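Local coordinates for protein pyroglutatmate porin OpdO (Pseudomonas aeruginosa, PDB 3SZV) that forms an outer-membrane beta-barrel channel of the OprD porin family that probably lets small carboxylates such as pyroglutamate pass, at residues G276-I280 with Y295-F299. Sequence-based numbering, arbitrary orientation.
Sequences GYQRI and YLVNF. With C8E ((hydroxyethyloxy)tri(ethyloxy)octane), chain G.
Gln278 sends CG anti to its own nitrogen (chi1 -175°) and runs on extended, which carries its amide off strand 271-281 to the turn 296-299, while Asn298, with CG beside the backbone N, reaches back the other way. The two side chains thus slide past each other antiparallel, amide planes 32° apart, and Asn298 ND2 lies 3.5 Å from Gln278 CB. Gln278 OE1 accepts the nearly straight hydrogen bond from Asn298 N (3.0 Å, 167°), the donor standing well above the carbonyl plane. Val297 N is almost as near to OE1, but its angle is too poor for a bond. Leu296 crosses the glutamine at about a right angle, its CB 3.2 Å from OE1, and Val297 CG2 packs 3.6 Å from Tyr277 O. Phe299 N bonds to Leu296 O, closing the type I turn. Beyond the turn, Gln278 NE2 donates to the carbonyls of Asp304 and Phe305, and the Asn298 amide is held by Gln314 and Ser312, tying the loop to strand 311-320. On the strand's other side, Tyr277 lays one ring face against a detergent chain, C8E C16 lying over the middle of the ring, 3.4 Å above its plane, as expected for the lipid-facing wall of a barrel. With both ends of each buried amide engaged, the loop between strands 271-281 and 311-320 is pinned to the inner barrel wall by side-chain hydrogen bonding.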
loop_
_atom_site.group_PDB
_atom_site.type_symbol
_atom_site.label_atom_id
_atom_site.label_comp_id
_atom_site.label_asym_id
_atom_site.label_seq_id
_atom_site.Cartn_x
_atom_site.Cartn_y
_atom_site.Cartn_z
ATOM N N GLY A 276 8.611 0.619 -16.867
ATOM C CA GLY A 276 9.225 1.146 -15.664
ATOM C C GLY A 276 10.730 0.946 -15.658
ATOM O O GLY A 276 11.255 -0.002 -16.240
ATOM N N TYR A 277 11.418 1.851 -14.984
ATOM C CA TYR A 277 12.855 1.732 -14.768
ATOM C C TYR A 277 13.142 2.089 -13.329
ATOM O O TYR A 277 12.586 3.050 -12.798
ATOM C CB TYR A 277 13.625 2.681 -15.689
ATOM C CG TYR A 277 15.117 2.673 -15.418
ATOM C CD1 TYR A 277 15.903 1.622 -15.846
ATOM C CD2 TYR A 277 15.713 3.692 -14.700
ATOM C CE1 TYR A 277 17.264 1.608 -15.594
ATOM C CE2 TYR A 277 17.065 3.684 -14.436
ATOM C CZ TYR A 277 17.825 2.634 -14.882
ATOM O OH TYR A 277 19.184 2.622 -14.626
ATOM N N GLN A 278 14.025 1.321 -12.693
ATOM C CA GLN A 278 14.363 1.564 -11.302
ATOM C C GLN A 278 15.848 1.361 -11.079
ATOM O O GLN A 278 16.433 0.413 -11.593
ATOM C CB GLN A 278 13.540 0.642 -10.398
ATOM C CG GLN A 278 13.704 0.856 -8.918
ATOM C CD GLN A 278 12.582 0.162 -8.169
ATOM O OE1 GLN A 278 11.427 0.619 -8.197
ATOM N NE2 GLN A 278 12.889 -0.978 -7.544
ATOM N N ARG A 279 16.457 2.262 -10.314
ATOM C CA ARG A 279 17.883 2.161 -10.016
ATOM C C ARG A 279 18.116 2.414 -8.546
ATOM O O ARG A 279 17.832 3.498 -8.031
ATOM C CB ARG A 279 18.701 3.141 -10.857
ATOM C CG ARG A 279 20.212 3.034 -10.613
ATOM C CD ARG A 279 20.715 1.609 -10.868
ATOM N N ILE A 280 18.627 1.394 -7.869
ATOM C CA ILE A 280 19.001 1.490 -6.472
ATOM C C ILE A 280 20.505 1.718 -6.402
ATOM O O ILE A 280 21.259 1.080 -7.141
ATOM C CB ILE A 280 18.663 0.174 -5.721
ATOM C CG1 ILE A 280 17.237 -0.313 -6.047
ATOM C CG2 ILE A 280 18.856 0.341 -4.222
ATOM C CD1 ILE A 280 16.099 0.679 -5.690
ATOM N N TYR A 295 7.450 2.335 -1.749
ATOM C CA TYR A 295 6.906 3.125 -2.851
ATOM C C TYR A 295 7.846 3.090 -4.056
ATOM O O TYR A 295 8.313 4.128 -4.545
ATOM C CB TYR A 295 6.648 4.558 -2.383
ATOM C CG TYR A 295 5.656 5.329 -3.223
ATOM C CD1 TYR A 295 4.363 4.866 -3.398
ATOM C CD2 TYR A 295 5.996 6.542 -3.803
ATOM C CE1 TYR A 295 3.441 5.591 -4.152
ATOM C CE2 TYR A 295 5.091 7.271 -4.548
ATOM C CZ TYR A 295 3.821 6.784 -4.730
ATOM O OH TYR A 295 2.915 7.510 -5.482
ATOM N N LEU A 296 8.076 1.874 -4.542
ATOM C CA LEU A 296 8.999 1.626 -5.653
ATOM C C LEU A 296 8.212 1.262 -6.891
ATOM O O LEU A 296 7.279 0.463 -6.822
ATOM C CB LEU A 296 9.958 0.489 -5.309
ATOM C CG LEU A 296 10.956 0.809 -4.190
ATOM C CD1 LEU A 296 11.671 -0.470 -3.760
ATOM C CD2 LEU A 296 11.974 1.886 -4.631
ATOM N N VAL A 297 8.571 1.851 -8.025
ATOM C CA VAL A 297 7.808 1.591 -9.245
ATOM C C VAL A 297 7.841 0.124 -9.661
ATOM O O VAL A 297 6.892 -0.356 -10.286
ATOM C CB VAL A 297 8.231 2.499 -10.445
ATOM C CG1 VAL A 297 8.064 4.003 -10.110
ATOM C CG2 VAL A 297 9.658 2.167 -10.939
ATOM N N ASN A 298 8.932 -0.588 -9.345
ATOM C CA ASN A 298 9.037 -1.989 -9.730
ATOM C C ASN A 298 8.770 -2.980 -8.592
ATOM O O ASN A 298 9.136 -4.150 -8.676
ATOM C CB ASN A 298 10.398 -2.259 -10.400
ATOM C CG ASN A 298 10.504 -1.625 -11.792
ATOM O OD1 ASN A 298 9.510 -1.168 -12.374
ATOM N ND2 ASN A 298 11.719 -1.615 -12.341
ATOM N N PHE A 299 8.100 -2.510 -7.539
ATOM C CA PHE A 299 7.619 -3.388 -6.473
ATOM C C PHE A 299 6.348 -4.070 -6.964
ATOM O O PHE A 299 5.355 -3.404 -7.289
ATOM C CB PHE A 299 7.350 -2.572 -5.197
ATOM C CG PHE A 299 6.451 -3.245 -4.185
ATOM C CD1 PHE A 299 6.807 -4.445 -3.589
ATOM C CD2 PHE A 299 5.280 -2.624 -3.783
ATOM C CE1 PHE A 299 5.972 -5.042 -2.629
ATOM C CE2 PHE A 299 4.453 -3.208 -2.825
ATOM C CZ PHE A 299 4.803 -4.413 -2.253
HETATM C C11 C8E G . 20.891 0.847 -19.585
HETATM O O12 C8E G . 20.644 2.233 -19.499
HETATM C C13 C8E G . 19.379 2.467 -18.924
HETATM C C14 C8E G . 19.480 3.676 -18.006
HETATM O O15 C8E G . 18.655 4.704 -18.497
HETATM C C16 C8E G . 17.472 4.814 -17.733
HETATM C C17 C8E G . 16.345 5.262 -18.655
HETATM O O18 C8E G . 15.206 5.550 -17.879
HETATM C C19 C8E G . 15.144 6.905 -17.503
HETATM C C20 C8E G . 13.674 7.308 -17.452
HETATM O O21 C8E G . 13.548 8.709 -17.489
#